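Local coordinates for probable spore coat polysaccharide biosynthesis protein E (Chromobacterium violaceum ATCC 12472, PDB 3G8R) that is the TIM-barrel and SAF-domain part of a probable N-acylneuraminate-9-phosphate synthase of the NeuB family and binds a zinc ion in its barrel, at residues D135-A140 / G161-I166; G194-Y199 / G218-E223. One frame throughout, in Å; residues are numbered along the deposited sequence.

Interaction 1: D135-A140 / G161-I166; sequences DKPVVA and GKDLTI
V138-A140 and L164-I166 run alongside each other in the fifth and sixth parallel strands of the NeuB TIM barrel, the two ends of a beta-alpha-beta unit whose helix is 147-158; P137 and D163 come just before. The axes of 138-140 and 164-166 approach to 4.7 Å and are 18° from parallel. V138 is gripped through both its backbone polar atoms: its N donates to D163 O at 2.9 Å, while its O receives a weak, bent bond from T165 N. Two residues further on, A140 N reaches T165 O at 2.8 Å. On the outer face, toward helix 147-158, L164 CD1 meets V138 CG1 at 3.8 Å and also touches A140 CB. The barrel-interior face has V139 and T165 side by side, both pointing inward, with V139 CG2 4.1 Å from T165 CB. At the entry to the strands P137 CB and CG come obliquely up to D163 OD2, while D163 OD1 is salt-bridged to R196 on the next strand. K162 NZ turns to the carbonyls of A132 and S134 and stays beyond salt-bridge range of D135. D163 CG stands anti to the backbone N (chi1 170°), which brings OD2 to 4.0 Å from P137 CB.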
loop_
_atom_site.group_PDB
_atom_site.type_symbol
_atom_site.label_atom_id
_atom_site.label_comp_id
_atom_site.label_asym_id
_atom_site.label_seq_id
_atom_site.Cartn_x
_atom_site.Cartn_y
_atom_site.Cartn_z
ATOM N N ASP A 135 -16.004 28.593 -8.547
ATOM C CA ASP A 135 -14.547 28.811 -8.457
ATOM C C ASP A 135 -13.868 28.177 -7.214
ATOM O O ASP A 135 -12.829 28.633 -6.698
ATOM C CB ASP A 135 -14.188 30.298 -8.685
ATOM C CG ASP A 135 -14.181 30.700 -10.206
ATOM O OD1 ASP A 135 -13.582 29.971 -11.041
ATOM O OD2 ASP A 135 -14.756 31.765 -10.568
ATOM N N LYS A 136 -14.462 27.079 -6.774
ATOM C CA LYS A 136 -13.958 26.319 -5.642
ATOM C C LYS A 136 -13.378 24.981 -6.093
ATOM O O LYS A 136 -13.765 24.431 -7.134
ATOM C CB LYS A 136 -15.088 26.087 -4.647
ATOM C CG LYS A 136 -15.713 27.375 -4.236
ATOM C CD LYS A 136 -17.221 27.313 -4.300
ATOM C CE LYS A 136 -17.820 27.381 -2.913
ATOM N NZ LYS A 136 -17.283 28.552 -2.161
ATOM N N PRO A 137 -12.444 24.451 -5.301
ATOM C CA PRO A 137 -11.876 23.122 -5.500
ATOM C C PRO A 137 -12.950 22.033 -5.581
ATOM O O PRO A 137 -14.049 22.192 -5.046
ATOM C CB PRO A 137 -11.047 22.937 -4.241
ATOM C CG PRO A 137 -10.675 24.311 -3.845
ATOM C CD PRO A 137 -11.864 25.135 -4.133
ATOM N N VAL A 138 -12.634 20.928 -6.248
ATOM C CA VAL A 138 -13.630 19.863 -6.437
ATOM C C VAL A 138 -13.079 18.499 -6.056
ATOM O O VAL A 138 -11.913 18.152 -6.329
ATOM C CB VAL A 138 -14.207 19.838 -7.877
ATOM C CG1 VAL A 138 -15.133 18.647 -8.091
ATOM C CG2 VAL A 138 -14.975 21.105 -8.162
ATOM N N VAL A 139 -13.944 17.735 -5.411
ATOM C CA VAL A 139 -13.635 16.411 -4.952
ATOM C C VAL A 139 -14.730 15.505 -5.521
ATOM O O VAL A 139 -15.919 15.671 -5.208
ATOM C CB VAL A 139 -13.692 16.391 -3.446
ATOM C CG1 VAL A 139 -13.347 15.043 -2.935
ATOM C CG2 VAL A 139 -12.747 17.425 -2.872
ATOM N N ALA A 140 -14.336 14.557 -6.356
ATOM C CA ALA A 140 -15.298 13.808 -7.119
ATOM C C ALA A 140 -15.209 12.332 -6.795
ATOM O O ALA A 140 -14.140 11.756 -6.731
ATOM C CB ALA A 140 -15.061 14.048 -8.590
ATOM N N GLY A 161 -8.759 24.661 -15.572
ATOM C CA GLY A 161 -7.897 25.047 -14.451
ATOM C C GLY A 161 -8.342 24.758 -13.036
ATOM O O GLY A 161 -7.858 25.386 -12.092
ATOM N N LYS A 162 -9.235 23.785 -12.892
ATOM C CA LYS A 162 -9.739 23.409 -11.594
ATOM C C LYS A 162 -8.763 22.627 -10.706
ATOM O O LYS A 162 -7.946 21.856 -11.177
ATOM C CB LYS A 162 -11.031 22.643 -11.783
ATOM C CG LYS A 162 -12.219 23.499 -11.538
ATOM C CD LYS A 162 -12.934 23.814 -12.819
ATOM C CE LYS A 162 -13.497 25.263 -12.826
ATOM N NZ LYS A 162 -14.278 25.588 -11.594
ATOM N N ASP A 163 -8.857 22.856 -9.401
ATOM C CA ASP A 163 -8.185 22.004 -8.422
ATOM C C ASP A 163 -9.038 20.755 -8.198
ATOM O O ASP A 163 -10.063 20.798 -7.495
ATOM C CB ASP A 163 -7.987 22.753 -7.110
ATOM C CG ASP A 163 -7.508 21.845 -5.963
ATOM O OD1 ASP A 163 -7.506 20.574 -6.042
ATOM O OD2 ASP A 163 -7.141 22.430 -4.927
ATOM N N LEU A 164 -8.621 19.634 -8.769
ATOM C CA LEU A 164 -9.456 18.424 -8.686
ATOM C C LEU A 164 -8.890 17.351 -7.780
ATOM O O LEU A 164 -7.680 17.252 -7.595
ATOM C CB LEU A 164 -9.745 17.881 -10.074
ATOM C CG LEU A 164 -10.775 16.787 -10.321
ATOM C CD1 LEU A 164 -12.093 16.910 -9.489
ATOM C CD2 LEU A 164 -11.050 16.790 -11.817
ATOM N N THR A 165 -9.783 16.574 -7.188
ATOM C CA THR A 165 -9.421 15.439 -6.368
ATOM C C THR A 165 -10.370 14.367 -6.760
ATOM O O THR A 165 -11.560 14.610 -6.836
ATOM C CB THR A 165 -9.584 15.792 -4.905
ATOM O OG1 THR A 165 -8.635 16.825 -4.603
ATOM C CG2 THR A 165 -9.332 14.617 -3.996
ATOM N N ILE A 166 -9.859 13.175 -7.014
ATOM C CA ILE A 166 -10.685 12.072 -7.445
ATOM C C ILE A 166 -10.671 10.903 -6.442
ATOM O O ILE A 166 -9.589 10.505 -5.983
ATOM C CB ILE A 166 -10.210 11.676 -8.802
ATOM C CG1 ILE A 166 -10.960 12.535 -9.808
ATOM C CG2 ILE A 166 -10.413 10.175 -9.071
ATOM C CD1 ILE A 166 -11.101 11.891 -11.148
#

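Interaction 2: G194-Y199 / G218-E223; sequences GVRIGY and GATVFE
Three backbone hydrogen bonds join I197-Y199 to T220-E223. T220 N donates to I197 O at 2.9 Å. Y199 is bonded at both its polar backbone atoms: its N gives to V221 O at 3.0 Å, and its O takes E223 N at 3.0 Å. Contacts from CA-H groups supplement these, with A219 CA 3.3 Å from I197 O and F222 CA equally near Y199 O. G198, which has no side chain, brings its CA to 3.1 Å from V221 O. Strands 196-201 and 221-225 are the seventh and eighth parallel strands of the TIM barrel, joined through helix 209-216, which ends in a Schellman motif at G218. Among apolar contacts, R196 lays its aliphatic stem across T220 at about a right angle, CG to CG2 3.7 Å, and CD goes on to V221 CG2. The bend at chi3 (-37°) turns the guanidinium aside, toward its partner D163 at the start of the neighbouring strand 164-168. On the helix-facing side Y199 CB approaches F222 CD1 at 4.2 Å. Among the charged groups, E223 points into the barrel, its OE2 salt-bridged to K116, and its side chain lies about 5 Å from the bound zinc ion, near the metal-binding residues H202 and H225.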
loop_
_atom_site.group_PDB
_atom_site.type_symbol
_atom_site.label_atom_id
_atom_site.label_comp_id
_atom_site.label_asym_id
_atom_site.label_seq_id
_atom_site.Cartn_x
_atom_site.Cartn_y
_atom_site.Cartn_z
ATOM N N GLY A 194 -0.839 14.365 -11.487
ATOM C CA GLY A 194 -1.207 15.743 -11.115
ATOM C C GLY A 194 -2.708 15.932 -10.840
ATOM O O GLY A 194 -3.291 16.978 -11.197
ATOM N N VAL A 195 -3.340 14.918 -10.239
ATOM C CA VAL A 195 -4.679 15.068 -9.677
ATOM C C VAL A 195 -4.605 14.399 -8.330
ATOM O O VAL A 195 -4.128 13.269 -8.243
ATOM C CB VAL A 195 -5.768 14.392 -10.546
ATOM C CG1 VAL A 195 -7.031 14.212 -9.771
ATOM C CG2 VAL A 195 -6.088 15.231 -11.738
ATOM N N ARG A 196 -5.023 15.083 -7.270
ATOM C CA ARG A 196 -4.990 14.465 -5.940
ATOM C C ARG A 196 -5.869 13.221 -5.929
ATOM O O ARG A 196 -6.989 13.238 -6.457
ATOM C CB ARG A 196 -5.489 15.435 -4.900
ATOM C CG ARG A 196 -4.795 15.317 -3.587
ATOM C CD ARG A 196 -4.865 16.642 -2.861
ATOM N NE ARG A 196 -4.754 17.807 -3.771
ATOM C CZ ARG A 196 -5.710 18.729 -4.007
ATOM N NH1 ARG A 196 -6.901 18.667 -3.403
ATOM N NH2 ARG A 196 -5.470 19.730 -4.860
ATOM N N ILE A 197 -5.381 12.141 -5.333
ATOM C CA ILE A 197 -6.185 10.921 -5.285
ATOM C C ILE A 197 -6.619 10.630 -3.877
ATOM O O ILE A 197 -5.829 10.772 -2.978
ATOM C CB ILE A 197 -5.408 9.726 -5.855
ATOM C CG1 ILE A 197 -5.079 9.972 -7.339
ATOM C CG2 ILE A 197 -6.197 8.375 -5.666
ATOM C CD1 ILE A 197 -6.330 10.109 -8.242
ATOM N N GLY A 198 -7.864 10.224 -3.666
ATOM C CA GLY A 198 -8.329 9.933 -2.299
ATOM C C GLY A 198 -9.205 8.708 -2.231
ATOM O O GLY A 198 -9.343 7.971 -3.228
ATOM N N TYR A 199 -9.811 8.496 -1.064
ATOM C CA TYR A 199 -10.583 7.298 -0.772
ATOM C C TYR A 199 -11.764 7.678 0.085
ATOM O O TYR A 199 -11.576 8.210 1.178
ATOM C CB TYR A 199 -9.726 6.300 0.014
ATOM C CG TYR A 199 -10.490 5.060 0.471
ATOM C CD1 TYR A 199 -10.220 4.448 1.676
ATOM C CD2 TYR A 199 -11.513 4.501 -0.323
ATOM C CE1 TYR A 199 -10.951 3.289 2.088
ATOM C CE2 TYR A 199 -12.230 3.368 0.065
ATOM C CZ TYR A 199 -11.948 2.762 1.262
ATOM O OH TYR A 199 -12.675 1.634 1.625
ATOM N N GLY A 218 -1.006 5.656 -1.596
ATOM C CA GLY A 218 -0.818 7.029 -2.043
ATOM C C GLY A 218 -2.100 7.837 -2.176
ATOM O O GLY A 218 -2.137 8.789 -2.941
ATOM N N ALA A 219 -3.156 7.477 -1.454
ATOM C CA ALA A 219 -4.278 8.397 -1.283
ATOM C C ALA A 219 -3.971 9.433 -0.194
ATOM O O ALA A 219 -3.261 9.142 0.763
ATOM C CB ALA A 219 -5.515 7.652 -0.958
ATOM N N THR A 220 -4.534 10.634 -0.339
ATOM C CA THR A 220 -4.106 11.834 0.403
ATOM C C THR A 220 -5.288 12.572 1.037
ATOM O O THR A 220 -5.137 13.571 1.740
ATOM C CB THR A 220 -3.389 12.718 -0.589
ATOM O OG1 THR A 220 -2.030 12.301 -0.626
ATOM C CG2 THR A 220 -3.470 14.235 -0.252
ATOM N N VAL A 221 -6.482 12.067 0.753
ATOM C CA VAL A 221 -7.755 12.654 1.181
ATOM C C VAL A 221 -8.621 11.478 1.508
ATOM O O VAL A 221 -8.625 10.480 0.784
ATOM C CB VAL A 221 -8.409 13.364 0.048
ATOM C CG1 VAL A 221 -9.755 13.804 0.462
ATOM C CG2 VAL A 221 -7.539 14.529 -0.416
ATOM N N PHE A 222 -9.341 11.581 2.609
ATOM C CA PHE A 222 -10.011 10.419 3.148
ATOM C C PHE A 222 -11.331 10.845 3.675
ATOM O O PHE A 222 -11.401 11.777 4.448
ATOM C CB PHE A 222 -9.154 9.820 4.259
ATOM C CG PHE A 222 -7.793 9.358 3.786
ATOM C CD1 PHE A 222 -7.639 8.117 3.165
ATOM C CD2 PHE A 222 -6.672 10.177 3.928
ATOM C CE1 PHE A 222 -6.382 7.696 2.697
ATOM C CE2 PHE A 222 -5.422 9.777 3.481
ATOM C CZ PHE A 222 -5.268 8.537 2.860
ATOM N N GLU A 223 -12.391 10.174 3.254
ATOM C CA GLU A 223 -13.742 10.540 3.674
ATOM C C GLU A 223 -14.378 9.347 4.307
ATOM O O GLU A 223 -14.294 8.250 3.760
ATOM C CB GLU A 223 -14.562 10.949 2.474
ATOM C CG GLU A 223 -15.914 11.531 2.746
ATOM C CD GLU A 223 -16.676 11.775 1.450
ATOM O OE1 GLU A 223 -17.926 11.848 1.492
ATOM O OE2 GLU A 223 -16.029 11.869 0.375
#

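Overall arrangement
Following the chain from the N terminus, strand 138-141 runs into helix 147-158 and returns as strand 164-168, where interaction 1 closes its loop. Helix 184-191 then leads to strand 196-201, and helix 209-216 to strand 221-225, where interaction 2 closes a second loop. The two loops follow in series, neither nested nor crossed. Interaction 1 ties the fifth barrel strand to the sixth and interaction 2 the seventh to the eighth; the seam between them, strand 164-168 beside 196-201, is joined by the D163-R196 link and by a probable hydrogen bond from G198 N to I166 O at 2.9 Å. Backbone hydrogen bonds between L7 and T220 and between L7 and F222 close the barrel onto strand 7-11.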